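Local coordinates for glycoside hydrolase family protein (Novosphingobium sp. PP1Y, PDB 6Q2F), which is an alpha-L-rhamnosidase, a glycoside hydrolase expected to cleave terminal alpha-L-rhamnose units from glycosides, at residues T727-A732 with G786-T791; D733-Y738 with D763-N768; Y1024-A1029 with V1094-V1099; R1101-Q1106 with P1119-D1124. All coordinates share one frame; numbering follows the deposited sequence.

Overall arrangement
The four contacts form two well-separated pairs. The chain also holds a barrel of eight parallel strands; the sodium ligands Asp-503, Ser-504, Glu-583, Glu-586 and Glu-644 lie on or just after three of them, and none belongs to the four contacts. Interactions 1 and 2, centres about 12 Å apart, meet through strand 788-794, neighbour of 734-737: Tyr-789 OH probably hydrogen-bonds to Asp-763 OD2 (2.5 Å) and Lys-790 N to Asp-733 O (2.8 Å). Interactions 3 and 4, centres about 14 Å apart, belong to the galactose-binding-like region and share a probable hydrogen bond from Arg-1101 N to Ser-1026 OG (3.0 Å). The centres of interactions 2 and 3 lie about 47 Å apart, on opposite sides of the chain's centre.

Interaction 1: residues T727-A732 with G786-T791; sequences TGRNVA and GARYKT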
loop_
_atom_site.group_PDB
_atom_site.type_symbol
_atom_site.label_atom_id
_atom_site.label_comp_id
_atom_site.label_asym_id
_atom_site.label_seq_id
_atom_site.Cartn_x
_atom_site.Cartn_y
_atom_site.Cartn_z
ATOM N N THR A 727 -10.615 20.025 4.406
ATOM C CA THR A 727 -11.267 21.286 4.083
ATOM C C THR A 727 -10.779 21.815 2.741
ATOM O O THR A 727 -9.601 21.695 2.411
ATOM C CB THR A 727 -11.002 22.318 5.193
ATOM O OG1 THR A 727 -11.563 21.826 6.411
ATOM C CG2 THR A 727 -11.624 23.666 4.859
ATOM N N GLY A 728 -11.697 22.392 1.965
ATOM C CA GLY A 728 -11.343 22.895 0.632
ATOM C C GLY A 728 -10.687 21.824 -0.228
ATOM O O GLY A 728 -11.079 20.652 -0.223
ATOM N N ARG A 729 -9.642 22.216 -0.950
ATOM C CA ARG A 729 -8.901 21.288 -1.791
ATOM C C ARG A 729 -7.428 21.312 -1.437
ATOM O O ARG A 729 -6.895 22.335 -1.009
ATOM C CB ARG A 729 -9.030 21.630 -3.289
ATOM C CG ARG A 729 -8.262 22.937 -3.712
ATOM C CD ARG A 729 -8.384 23.156 -5.224
ATOM N NE ARG A 729 -7.681 24.354 -5.708
ATOM C CZ ARG A 729 -6.407 24.371 -6.090
ATOM N NH1 ARG A 729 -5.656 23.271 -6.030
ATOM N NH2 ARG A 729 -5.877 25.498 -6.535
ATOM N N ASN A 730 -6.776 20.176 -1.655
ATOM C CA ASN A 730 -5.324 20.162 -1.703
ATOM C C ASN A 730 -4.803 21.169 -2.717
ATOM O O ASN A 730 -5.362 21.322 -3.803
ATOM C CB ASN A 730 -4.806 18.782 -2.085
ATOM C CG ASN A 730 -3.307 18.677 -1.899
ATOM O OD1 ASN A 730 -2.548 18.561 -2.855
ATOM N ND2 ASN A 730 -2.873 18.733 -0.650
ATOM N N VAL A 731 -3.697 21.826 -2.370
ATOM C CA VAL A 731 -2.965 22.682 -3.295
ATOM C C VAL A 731 -1.645 22.007 -3.642
ATOM O O VAL A 731 -0.834 21.724 -2.752
ATOM C CB VAL A 731 -2.723 24.074 -2.697
ATOM C CG1 VAL A 731 -1.747 24.886 -3.572
ATOM C CG2 VAL A 731 -4.040 24.808 -2.605
ATOM N N ALA A 732 -1.398 21.806 -4.936
ATOM C CA ALA A 732 -0.120 21.287 -5.409
ATOM C C ALA A 732 0.222 21.981 -6.714
ATOM O O ALA A 732 -0.671 22.285 -7.503
ATOM C CB ALA A 732 -0.161 19.767 -5.606
ATOM N N GLY A 786 -10.750 20.607 -9.427
ATOM C CA GLY A 786 -10.135 21.839 -8.975
ATOM C C GLY A 786 -8.647 21.726 -8.736
ATOM O O GLY A 786 -7.992 22.753 -8.521
ATOM N N ALA A 787 -8.096 20.511 -8.745
ATOM C CA ALA A 787 -6.654 20.375 -8.778
ATOM C C ALA A 787 -6.111 21.218 -9.921
ATOM O O ALA A 787 -6.705 21.278 -11.003
ATOM C CB ALA A 787 -6.262 18.909 -8.950
ATOM N N ARG A 788 -4.999 21.902 -9.666
ATOM C CA ARG A 788 -4.497 22.922 -10.578
ATOM C C ARG A 788 -2.983 22.944 -10.467
ATOM O O ARG A 788 -2.445 23.179 -9.383
ATOM C CB ARG A 788 -5.079 24.299 -10.240
ATOM C CG ARG A 788 -4.341 25.472 -10.893
ATOM C CD ARG A 788 -4.938 26.813 -10.468
ATOM N NE ARG A 788 -6.335 26.922 -10.857
ATOM C CZ ARG A 788 -6.736 27.348 -12.052
ATOM N NH1 ARG A 788 -5.839 27.704 -12.973
ATOM N NH2 ARG A 788 -8.030 27.412 -12.330
ATOM N N TYR A 789 -2.295 22.738 -11.583
ATOM C CA TYR A 789 -0.849 22.605 -11.573
ATOM C C TYR A 789 -0.204 23.610 -12.522
ATOM O O TYR A 789 -0.735 23.902 -13.605
ATOM C CB TYR A 789 -0.444 21.195 -11.985
ATOM C CG TYR A 789 -1.208 20.126 -11.244
ATOM C CD1 TYR A 789 -0.783 19.702 -9.994
ATOM C CD2 TYR A 789 -2.353 19.548 -11.784
ATOM C CE1 TYR A 789 -1.471 18.716 -9.292
ATOM C CE2 TYR A 789 -3.047 18.538 -11.097
ATOM C CZ TYR A 789 -2.598 18.145 -9.851
ATOM O OH TYR A 789 -3.274 17.184 -9.147
ATOM N N LYS A 790 0.980 24.082 -12.112
ATOM C CA LYS A 790 1.817 24.924 -12.957
ATOM C C LYS A 790 2.526 24.125 -14.038
ATOM O O LYS A 790 2.854 24.685 -15.088
ATOM C CB LYS A 790 2.874 25.661 -12.123
ATOM C CG LYS A 790 2.333 26.355 -10.898
ATOM C CD LYS A 790 1.286 27.390 -11.238
ATOM C CE LYS A 790 1.805 28.463 -12.176
ATOM N NZ LYS A 790 0.739 29.489 -12.408
ATOM N N THR A 791 2.780 22.839 -13.811
ATOM C CA THR A 791 3.577 22.078 -14.762
ATOM C C THR A 791 3.371 20.585 -14.553
ATOM O O THR A 791 2.956 20.135 -13.479
ATOM C CB THR A 791 5.064 22.405 -14.629
ATOM O OG1 THR A 791 5.785 21.739 -15.667
ATOM C CG2 THR A 791 5.575 21.903 -13.291
HETATM O O HOH W 1 -3.457 21.372 -7.143
HETATM O O HOH W 2 -3.200 24.440 -7.048
#
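Arg-729 and Ala-732 meet residues 786-789 in a partly buried, water-bridged contact at the junction of two sheets. Strand 729-730 pairs with strand 894-899 of an antiparallel sheet, whereas strand 788-794 lies beside 734-737 in the neighbouring mixed sheet; the touching parts run almost the same way, 8° apart, but too widely spaced to pair directly. Arginine suits this place because it is long and flat. Its CG is tucked between the backbone N and the carbonyl carbon (chi1 71°) and the chain then extends as far as NE, bringing the guanidinium beneath Gly-786 O. That oxygen sits 3.1 Å above the guanidinium plane, toward its rim, and Val-731 CG2 covers the opposite face. Glycine fits at 786, where the backbone angles (phi 99°) would jam a CB against the preceding carbonyl O and point it at Arg-729 CD. Water takes the part of direct strand hydrogen bonds. Water 1 accepts from Ala-732 N and from Arg-788 N, each at 3.0 Å, and weakly from Arg-729 NH1. Water 2, in the plane of the guanidinium, accepts from Arg-729 NH1 (2.9 Å) and probably donates to Arg-788 O (2.8 Å). Farther along, the small Ala-732 lets its CB lie 4.1 Å from Tyr-789 CE1, while the hydroxyl of that tyrosine bonds to Asp-763. Arg-729 NH2 comes within 4.6 Å of Arg-788 NE, but Arg-788 forms salt bridges with Asp-777 and Asp-780, which probably offset the like charges. With a carbonyl over its face and water at its edge, the Arg-729 charge is met here by dipoles, and the polar links between the two segments run through water.

Interaction 2: residues D733-Y738 with D763-N768; sequences DVAYFY and DYINFN
Tyr-736 lies beside Tyr-764 on one face of a parallel strand pair. Its CB rests 3.5 Å from Asp-763 O. With CG anti to the backbone N (chi1 -174°), the ring runs along Tyr-764: CG faces CD1 and CE1 there, and CD1 makes the closest ring contact, 3.6 Å from Tyr-764 CD1. Farther out, Tyr-736 CE1 is 4.1 Å from Tyr-764 CE1, and the hydroxyl bonds to Gly-796 N. The edge of Tyr-764 thus points at the face of Tyr-736 in an offset edge-to-face pair, with planes 83° apart. Both strands belong to the beta-alpha-beta unit of strand 734-737, helix 744-747 and strand 762-765, joined by hydrogen bonds from Asp-763 N to Val-734 O, Tyr-736 N to Asp-763 O and Ile-765 N to Tyr-736 O. On the other face, the branched Ile-765 touches both small Ala-735 and Phe-737: its CG2 lies 3.8 Å from Ala-735 CB, its CG1 3.8 Å from Phe-737 CB. Tyr-738 turns across Tyr-764 at about a right angle. Its CD1 passes 3.3 Å from Ile-765 O, and its OH, bonded to Asp-594, lies 3.2 Å from CB of Asn-766, the helix N-cap.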
loop_
_atom_site.group_PDB
_atom_site.type_symbol
_atom_site.label_atom_id
_atom_site.label_comp_id
_atom_site.label_asym_id
_atom_site.label_seq_id
_atom_site.Cartn_x
_atom_site.Cartn_y
_atom_site.Cartn_z
ATOM N N ASP A 733 1.510 22.240 -6.932
ATOM C CA ASP A 733 1.948 22.939 -8.129
ATOM C C ASP A 733 2.475 22.010 -9.205
ATOM O O ASP A 733 2.471 22.397 -10.377
ATOM C CB ASP A 733 3.034 23.968 -7.782
ATOM C CG ASP A 733 2.502 25.099 -6.925
ATOM O OD1 ASP A 733 1.391 25.588 -7.199
ATOM O OD2 ASP A 733 3.182 25.486 -5.969
ATOM N N VAL A 734 2.914 20.804 -8.845
ATOM C CA VAL A 734 3.571 19.897 -9.778
ATOM C C VAL A 734 2.697 18.662 -9.946
ATOM O O VAL A 734 2.253 18.069 -8.956
ATOM C CB VAL A 734 4.990 19.526 -9.302
ATOM C CG1 VAL A 734 5.611 18.493 -10.228
ATOM C CG2 VAL A 734 5.880 20.778 -9.226
ATOM N N ALA A 735 2.410 18.304 -11.197
ATOM C CA ALA A 735 1.811 17.012 -11.507
ATOM C C ALA A 735 2.956 16.105 -11.938
ATOM O O ALA A 735 3.541 16.299 -13.006
ATOM C CB ALA A 735 0.751 17.132 -12.604
ATOM N N TYR A 736 3.293 15.131 -11.101
ATOM C CA TYR A 736 4.458 14.288 -11.350
ATOM C C TYR A 736 3.993 13.074 -12.145
ATOM O O TYR A 736 3.420 12.132 -11.585
ATOM C CB TYR A 736 5.104 13.895 -10.029
ATOM C CG TYR A 736 6.402 13.128 -10.133
ATOM C CD1 TYR A 736 6.444 11.867 -10.726
ATOM C CD2 TYR A 736 7.580 13.634 -9.584
ATOM C CE1 TYR A 736 7.631 11.147 -10.814
ATOM C CE2 TYR A 736 8.773 12.917 -9.667
ATOM C CZ TYR A 736 8.793 11.671 -10.283
ATOM O OH TYR A 736 9.959 10.951 -10.383
ATOM N N PHE A 737 4.255 13.078 -13.446
ATOM C CA PHE A 737 3.914 11.945 -14.296
ATOM C C PHE A 737 5.007 10.902 -14.161
ATOM O O PHE A 737 6.174 11.184 -14.459
ATOM C CB PHE A 737 3.767 12.381 -15.751
ATOM C CG PHE A 737 3.382 11.262 -16.693
ATOM C CD1 PHE A 737 2.121 10.699 -16.649
ATOM C CD2 PHE A 737 4.273 10.813 -17.654
ATOM C CE1 PHE A 737 1.763 9.699 -17.528
ATOM C CE2 PHE A 737 3.926 9.813 -18.533
ATOM C CZ PHE A 737 2.668 9.246 -18.467
ATOM N N TYR A 738 4.629 9.695 -13.734
ATOM C CA TYR A 738 5.594 8.659 -13.399
ATOM C C TYR A 738 5.672 7.560 -14.443
ATOM O O TYR A 738 6.309 6.529 -14.204
ATOM C CB TYR A 738 5.290 8.059 -12.021
ATOM C CG TYR A 738 3.911 7.440 -11.858
ATOM C CD1 TYR A 738 2.821 8.218 -11.487
ATOM C CD2 TYR A 738 3.715 6.073 -12.021
ATOM C CE1 TYR A 738 1.578 7.658 -11.296
ATOM C CE2 TYR A 738 2.466 5.502 -11.843
ATOM C CZ TYR A 738 1.400 6.294 -11.477
ATOM O OH TYR A 738 0.153 5.743 -11.284
ATOM N N ASP A 763 1.339 16.148 -6.782
ATOM C CA ASP A 763 0.531 14.953 -6.958
ATOM C C ASP A 763 1.190 14.086 -8.021
ATOM O O ASP A 763 1.813 14.600 -8.961
ATOM C CB ASP A 763 -0.894 15.291 -7.438
ATOM C CG ASP A 763 -1.739 15.978 -6.385
ATOM O OD1 ASP A 763 -1.550 15.676 -5.191
ATOM O OD2 ASP A 763 -2.606 16.809 -6.771
ATOM N N TYR A 764 1.044 12.775 -7.890
ATOM C CA TYR A 764 1.344 11.903 -9.013
ATOM C C TYR A 764 0.172 11.913 -9.985
ATOM O O TYR A 764 -0.992 12.002 -9.577
ATOM C CB TYR A 764 1.582 10.471 -8.554
ATOM C CG TYR A 764 2.842 10.275 -7.767
ATOM C CD1 TYR A 764 4.082 10.511 -8.346
ATOM C CD2 TYR A 764 2.800 9.830 -6.453
ATOM C CE1 TYR A 764 5.252 10.312 -7.637
ATOM C CE2 TYR A 764 3.967 9.624 -5.739
ATOM C CZ TYR A 764 5.184 9.867 -6.335
ATOM O OH TYR A 764 6.332 9.676 -5.617
ATOM N N ILE A 765 0.481 11.822 -11.281
ATOM C CA ILE A 765 -0.527 11.600 -12.316
ATOM C C ILE A 765 -0.089 10.396 -13.130
ATOM O O ILE A 765 1.101 10.242 -13.436
ATOM C CB ILE A 765 -0.735 12.820 -13.244
ATOM C CG1 ILE A 765 0.570 13.246 -13.910
ATOM C CG2 ILE A 765 -1.296 13.990 -12.486
ATOM C CD1 ILE A 765 0.335 14.256 -15.060
ATOM N N ASN A 766 -1.039 9.522 -13.446
ATOM C CA ASN A 766 -0.799 8.364 -14.283
ATOM C C ASN A 766 -1.310 8.643 -15.693
ATOM O O ASN A 766 -1.710 9.768 -16.031
ATOM C CB ASN A 766 -1.449 7.120 -13.656
ATOM C CG ASN A 766 -2.972 7.196 -13.628
ATOM O OD1 ASN A 766 -3.560 8.256 -13.846
ATOM N ND2 ASN A 766 -3.617 6.064 -13.326
ATOM N N PHE A 767 -1.285 7.617 -16.546
ATOM C CA PHE A 767 -1.685 7.817 -17.934
ATOM C C PHE A 767 -3.127 8.303 -18.023
ATOM O O PHE A 767 -3.419 9.247 -18.765
ATOM C CB PHE A 767 -1.470 6.519 -18.722
ATOM C CG PHE A 767 -2.022 6.540 -20.133
ATOM C CD1 PHE A 767 -1.233 6.953 -21.203
ATOM C CD2 PHE A 767 -3.316 6.108 -20.385
ATOM C CE1 PHE A 767 -1.734 6.956 -22.509
ATOM C CE2 PHE A 767 -3.841 6.098 -21.697
ATOM C CZ PHE A 767 -3.042 6.512 -22.759
ATOM N N ASN A 768 -4.038 7.698 -17.256
ATOM C CA ASN A 768 -5.447 8.096 -17.330
ATOM C C ASN A 768 -5.633 9.546 -16.900
ATOM O O ASN A 768 -6.353 10.311 -17.551
ATOM C CB ASN A 768 -6.342 7.205 -16.462
ATOM C CG ASN A 768 -7.811 7.664 -16.513
ATOM O OD1 ASN A 768 -8.262 8.469 -15.684
ATOM N ND2 ASN A 768 -8.539 7.201 -17.524
#

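Interaction 3: residues Y1024-A1029 with V1094-V1099; sequences YFSGIA and VANTWV
Residues 1028-1029 and 1094-1095 run antiparallel, with Ala-1029 and Val-1094 a hydrogen-bonded pair, joined both ways between N and O, and Ile-1028 and Ala-1095 a non-hydrogen-bonded one. These are ends of strands 1028-1037 and 1086-1095, neighbours in the six-stranded sheet of the galactose-binding-like beta sandwich. Small Ala-1095 sets its CB 4.2 Å from Ile-1028 CG1. Where the strands part, Asn-1096 N still reaches Gly-1027 O (3.3 Å), and its side chain adds two further bonds. Its CG stands between its own N and carbonyl carbon (chi1 60°), which carries the amide across to the backbone on both sides of Ser-1026. ND2 donates to Phe-1025 O (2.7 Å, 161° at the hydrogen), the acceptor lying in the amide plane, while OD1 accepts from Gly-1027 N (2.8 Å, 168°) in its carbonyl plane. Glycine suits 1027: phi is positive, and a CB would meet both Phe-1025 CZ and the preceding carbonyl O. Ser-1026 is small enough to lie against Trp-1098, whose CE3 is 3.6 Å from Ser-1026 CB. Its OG donates 2.7 Å to Thr-1097 O, on a lone pair, and accepts from Arg-1101 N at the start of helix 1099-1105. The indole NE1 of Trp-1098 bonds to Gln-704 O. An amide held through both of its ends can hardly flip, so Asn-1096 fixes Phe-1025 O and Gly-1027 N together, beside its own backbone bond.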
loop_
_atom_site.group_PDB
_atom_site.type_symbol
_atom_site.label_atom_id
_atom_site.label_comp_id
_atom_site.label_asym_id
_atom_site.label_seq_id
_atom_site.Cartn_x
_atom_site.Cartn_y
_atom_site.Cartn_z
ATOM N N TYR A 1024 4.196 -2.715 39.045
ATOM C CA TYR A 1024 3.690 -3.334 37.834
ATOM C C TYR A 1024 2.301 -2.841 37.470
ATOM O O TYR A 1024 1.629 -3.463 36.652
ATOM C CB TYR A 1024 3.696 -4.850 37.994
ATOM C CG TYR A 1024 5.084 -5.435 38.172
ATOM C CD1 TYR A 1024 6.035 -5.324 37.166
ATOM C CD2 TYR A 1024 5.441 -6.107 39.337
ATOM C CE1 TYR A 1024 7.305 -5.863 37.310
ATOM C CE2 TYR A 1024 6.717 -6.652 39.495
ATOM C CZ TYR A 1024 7.636 -6.528 38.474
ATOM O OH TYR A 1024 8.900 -7.060 38.609
ATOM N N PHE A 1025 1.863 -1.727 38.042
ATOM C CA PHE A 1025 0.506 -1.262 37.803
ATOM C C PHE A 1025 0.323 -0.817 36.352
ATOM O O PHE A 1025 1.151 -0.090 35.795
ATOM C CB PHE A 1025 0.159 -0.116 38.749
ATOM C CG PHE A 1025 -1.162 0.540 38.443
ATOM C CD1 PHE A 1025 -2.357 -0.077 38.796
ATOM C CD2 PHE A 1025 -1.210 1.771 37.801
ATOM C CE1 PHE A 1025 -3.568 0.532 38.529
ATOM C CE2 PHE A 1025 -2.425 2.380 37.528
ATOM C CZ PHE A 1025 -3.604 1.759 37.890
ATOM N N SER A 1026 -0.768 -1.282 35.743
ATOM C CA SER A 1026 -1.260 -0.806 34.454
ATOM C C SER A 1026 -2.697 -0.349 34.655
ATOM O O SER A 1026 -3.527 -1.113 35.157
ATOM C CB SER A 1026 -1.194 -1.904 33.379
ATOM O OG SER A 1026 0.148 -2.168 32.985
ATOM N N GLY A 1027 -2.992 0.879 34.276
ATOM C CA GLY A 1027 -4.338 1.388 34.448
ATOM C C GLY A 1027 -4.300 2.886 34.703
ATOM O O GLY A 1027 -3.402 3.583 34.231
ATOM N N ILE A 1028 -5.282 3.363 35.461
ATOM C CA ILE A 1028 -5.407 4.786 35.768
ATOM C C ILE A 1028 -5.067 4.992 37.237
ATOM O O ILE A 1028 -5.756 4.473 38.122
ATOM C CB ILE A 1028 -6.811 5.316 35.444
ATOM C CG1 ILE A 1028 -7.162 5.051 33.969
ATOM C CG2 ILE A 1028 -6.889 6.801 35.726
ATOM C CD1 ILE A 1028 -8.541 5.551 33.580
ATOM N N ALA A 1029 -3.998 5.737 37.495
ATOM C CA ALA A 1029 -3.651 6.168 38.845
ATOM C C ALA A 1029 -4.080 7.622 39.015
ATOM O O ALA A 1029 -3.751 8.472 38.179
ATOM C CB ALA A 1029 -2.154 6.015 39.102
ATOM N N VAL A 1094 -3.631 9.655 35.679
ATOM C CA VAL A 1094 -2.574 9.209 34.779
ATOM C C VAL A 1094 -2.856 7.780 34.352
ATOM O O VAL A 1094 -3.054 6.896 35.197
ATOM C CB VAL A 1094 -1.183 9.299 35.417
ATOM C CG1 VAL A 1094 -0.142 8.849 34.395
ATOM C CG2 VAL A 1094 -0.904 10.717 35.897
ATOM N N ALA A 1095 -2.860 7.555 33.045
ATOM C CA ALA A 1095 -2.995 6.236 32.450
ATOM C C ALA A 1095 -1.665 5.837 31.825
ATOM O O ALA A 1095 -0.973 6.677 31.231
ATOM C CB ALA A 1095 -4.089 6.230 31.374
ATOM N N ASN A 1096 -1.309 4.560 31.944
ATOM C CA ASN A 1096 -0.142 4.015 31.259
ATOM C C ASN A 1096 -0.605 2.860 30.368
ATOM O O ASN A 1096 -1.804 2.657 30.175
ATOM C CB ASN A 1096 0.924 3.580 32.262
ATOM C CG ASN A 1096 0.423 2.508 33.207
ATOM O OD1 ASN A 1096 -0.787 2.294 33.327
ATOM N ND2 ASN A 1096 1.349 1.839 33.897
ATOM N N THR A 1097 0.352 2.109 29.825
ATOM C CA THR A 1097 0.056 0.952 28.987
ATOM C C THR A 1097 -0.052 -0.318 29.839
ATOM O O THR A 1097 0.278 -0.338 31.026
ATOM C CB THR A 1097 1.136 0.743 27.927
ATOM O OG1 THR A 1097 2.374 0.418 28.573
ATOM C CG2 THR A 1097 1.310 1.992 27.038
ATOM N N TRP A 1098 -0.511 -1.397 29.198
ATOM C CA TRP A 1098 -0.570 -2.707 29.843
ATOM C C TRP A 1098 0.787 -3.356 30.030
ATOM O O TRP A 1098 0.841 -4.435 30.633
ATOM C CB TRP A 1098 -1.429 -3.674 29.026
ATOM C CG TRP A 1098 -2.871 -3.585 29.322
ATOM C CD1 TRP A 1098 -3.862 -3.102 28.490
ATOM C CD2 TRP A 1098 -3.516 -3.977 30.537
ATOM N NE1 TRP A 1098 -5.085 -3.188 29.128
ATOM C CE2 TRP A 1098 -4.899 -3.727 30.378
ATOM C CE3 TRP A 1098 -3.062 -4.537 31.742
ATOM C CZ2 TRP A 1098 -5.831 -4.000 31.391
ATOM C CZ3 TRP A 1098 -3.993 -4.817 32.743
ATOM C CH2 TRP A 1098 -5.359 -4.546 32.561
ATOM N N VAL A 1099 1.865 -2.747 29.532
ATOM C CA VAL A 1099 3.149 -3.445 29.448
ATOM C C VAL A 1099 3.604 -3.918 30.828
ATOM O O VAL A 1099 4.043 -5.063 31.003
ATOM C CB VAL A 1099 4.201 -2.535 28.786
ATOM C CG1 VAL A 1099 5.603 -3.114 28.928
ATOM C CG2 VAL A 1099 3.856 -2.314 27.324
#

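Interaction 4: residues R1101-Q1106 with P1119-D1124; sequences RLIGDQ and PTYRAD
Tyr-1121, Gln-1106 and Ile-1103 contribute most of this contact, in which a loop is laid against the short helix 1099-1105 that follows strand 1086-1095 of the galactose-binding-like beta sandwich. The packing is mainly apolar. Tyr-1121 presents its CB and the base of its ring to Ile-1103, whose CG1 comes 3.7 Å from the tyrosine CB, the two side chains crossing at a slant. The preceding residue, Leu-1102, brings CD1 to the ring edge near its plane, 3.9 Å from CE2 of Tyr-1121, and also touches the Thr-1120 hydroxyl oxygen. Branched aliphatic side chains suit this helix face because they fill the flank of a large ring. The ring's polar tip looks elsewhere: its OH bonds to Pro-652 O, tying the loop to the chain just after strand 642-649 of the eight-stranded barrel. Ile-1103 also points CG2 toward the carbonyl oxygens of Arg-1122 and Ala-1123. Gln-1106 is more exposed, and a long flexible side chain can follow the loop there. With CG anti to its carbonyl carbon (chi1 -66°) and the chain bent at chi2, it lies alongside residues 1121-1123. Ala-1123 CB packs 3.6 Å from Gln-1106 O, and Gln-1106 CG closes to 3.0 Å from Tyr-1121 O.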
loop_
_atom_site.group_PDB
_atom_site.type_symbol
_atom_site.label_atom_id
_atom_site.label_comp_id
_atom_site.label_asym_id
_atom_site.label_seq_id
_atom_site.Cartn_x
_atom_site.Cartn_y
_atom_site.Cartn_z
ATOM N N ARG A 1101 2.037 -4.379 33.818
ATOM C CA ARG A 1101 1.253 -5.440 34.451
ATOM C C ARG A 1101 1.425 -6.771 33.731
ATOM O O ARG A 1101 1.287 -7.831 34.350
ATOM C CB ARG A 1101 -0.228 -5.058 34.484
ATOM C CG ARG A 1101 -1.081 -5.982 35.338
ATOM C CD ARG A 1101 -0.567 -5.974 36.798
ATOM N NE ARG A 1101 0.227 -7.152 37.126
ATOM C CZ ARG A 1101 0.673 -7.444 38.346
ATOM N NH1 ARG A 1101 0.400 -6.646 39.364
ATOM N NH2 ARG A 1101 1.383 -8.544 38.553
ATOM N N LEU A 1102 1.688 -6.731 32.424
ATOM C CA LEU A 1102 2.017 -7.948 31.695
ATOM C C LEU A 1102 3.349 -8.503 32.170
ATOM O O LEU A 1102 3.471 -9.698 32.453
ATOM C CB LEU A 1102 2.059 -7.667 30.189
ATOM C CG LEU A 1102 0.739 -7.439 29.446
ATOM C CD1 LEU A 1102 1.013 -6.875 28.061
ATOM C CD2 LEU A 1102 -0.022 -8.766 29.332
ATOM N N ILE A 1103 4.366 -7.643 32.256
ATOM C CA ILE A 1103 5.640 -8.080 32.814
ATOM C C ILE A 1103 5.456 -8.561 34.246
ATOM O O ILE A 1103 5.964 -9.620 34.630
ATOM C CB ILE A 1103 6.669 -6.947 32.713
ATOM C CG1 ILE A 1103 6.904 -6.622 31.236
ATOM C CG2 ILE A 1103 7.945 -7.350 33.445
ATOM C CD1 ILE A 1103 7.644 -5.328 31.013
ATOM N N GLY A 1104 4.695 -7.813 35.045
ATOM C CA GLY A 1104 4.476 -8.204 36.428
ATOM C C GLY A 1104 3.872 -9.585 36.562
ATOM O O GLY A 1104 4.119 -10.282 37.546
ATOM N N ASP A 1105 3.091 -10.013 35.566
ATOM C CA ASP A 1105 2.446 -11.320 35.628
ATOM C C ASP A 1105 3.393 -12.459 35.297
ATOM O O ASP A 1105 3.056 -13.619 35.555
ATOM C CB ASP A 1105 1.239 -11.366 34.697
ATOM C CG ASP A 1105 -0.014 -10.821 35.350
ATOM O OD1 ASP A 1105 0.085 -10.271 36.463
ATOM O OD2 ASP A 1105 -1.095 -10.932 34.739
ATOM N N GLN A 1106 4.560 -12.162 34.735
ATOM C CA GLN A 1106 5.579 -13.171 34.488
ATOM C C GLN A 1106 6.484 -13.408 35.684
ATOM O O GLN A 1106 7.312 -14.323 35.638
ATOM C CB GLN A 1106 6.438 -12.767 33.287
ATOM C CG GLN A 1106 5.683 -12.761 31.999
ATOM C CD GLN A 1106 5.177 -14.136 31.640
ATOM O OE1 GLN A 1106 3.975 -14.340 31.490
ATOM N NE2 GLN A 1106 6.094 -15.096 31.503
ATOM N N PRO A 1119 2.042 -15.539 24.876
ATOM C CA PRO A 1119 2.845 -14.751 25.818
ATOM C C PRO A 1119 3.380 -13.490 25.157
ATOM O O PRO A 1119 3.606 -13.437 23.947
ATOM C CB PRO A 1119 3.972 -15.707 26.230
ATOM C CG PRO A 1119 4.029 -16.726 25.136
ATOM C CD PRO A 1119 2.629 -16.867 24.622
ATOM N N THR A 1120 3.544 -12.449 25.968
ATOM C CA THR A 1120 3.913 -11.134 25.462
ATOM C C THR A 1120 5.306 -10.709 25.897
ATOM O O THR A 1120 6.127 -10.330 25.058
ATOM C CB THR A 1120 2.881 -10.083 25.911
ATOM O OG1 THR A 1120 2.891 -9.985 27.339
ATOM C CG2 THR A 1120 1.469 -10.461 25.450
ATOM N N TYR A 1121 5.605 -10.766 27.188
ATOM C CA TYR A 1121 6.895 -10.319 27.684
ATOM C C TYR A 1121 7.521 -11.372 28.575
ATOM O O TYR A 1121 6.828 -12.134 29.249
ATOM C CB TYR A 1121 6.771 -8.996 28.455
ATOM C CG TYR A 1121 6.332 -7.868 27.568
ATOM C CD1 TYR A 1121 7.258 -7.123 26.860
ATOM C CD2 TYR A 1121 4.983 -7.567 27.410
ATOM C CE1 TYR A 1121 6.856 -6.098 26.028
ATOM C CE2 TYR A 1121 4.574 -6.550 26.582
ATOM C CZ TYR A 1121 5.516 -5.816 25.892
ATOM O OH TYR A 1121 5.114 -4.797 25.060
ATOM N N ARG A 1122 8.847 -11.402 28.559
ATOM C CA ARG A 1122 9.615 -12.169 29.525
ATOM C C ARG A 1122 9.689 -11.408 30.841
ATOM O O ARG A 1122 9.564 -10.183 30.879
ATOM C CB ARG A 1122 11.025 -12.437 28.998
ATOM C CG ARG A 1122 11.076 -12.963 27.580
ATOM C CD ARG A 1122 12.311 -12.438 26.854
ATOM N NE ARG A 1122 13.496 -12.502 27.706
ATOM C CZ ARG A 1122 14.198 -13.610 27.926
ATOM N NH1 ARG A 1122 13.839 -14.752 27.348
ATOM N NH2 ARG A 1122 15.263 -13.580 28.721
ATOM N N ALA A 1123 9.896 -12.147 31.931
ATOM C CA ALA A 1123 10.073 -11.497 33.221
ATOM C C ALA A 1123 11.270 -10.557 33.220
ATOM O O ALA A 1123 11.328 -9.650 34.053
ATOM C CB ALA A 1123 10.215 -12.553 34.324
ATOM N N ASP A 1124 12.215 -10.763 32.291
ATOM C CA ASP A 1124 13.342 -9.849 32.103
ATOM C C ASP A 1124 12.886 -8.440 31.766
ATOM O O ASP A 1124 13.560 -7.469 32.129
ATOM C CB ASP A 1124 14.235 -10.304 30.947
ATOM C CG ASP A 1124 14.718 -11.701 31.091
ATOM O OD1 ASP A 1124 13.911 -12.586 31.453
ATOM O OD2 ASP A 1124 15.914 -11.908 30.801
#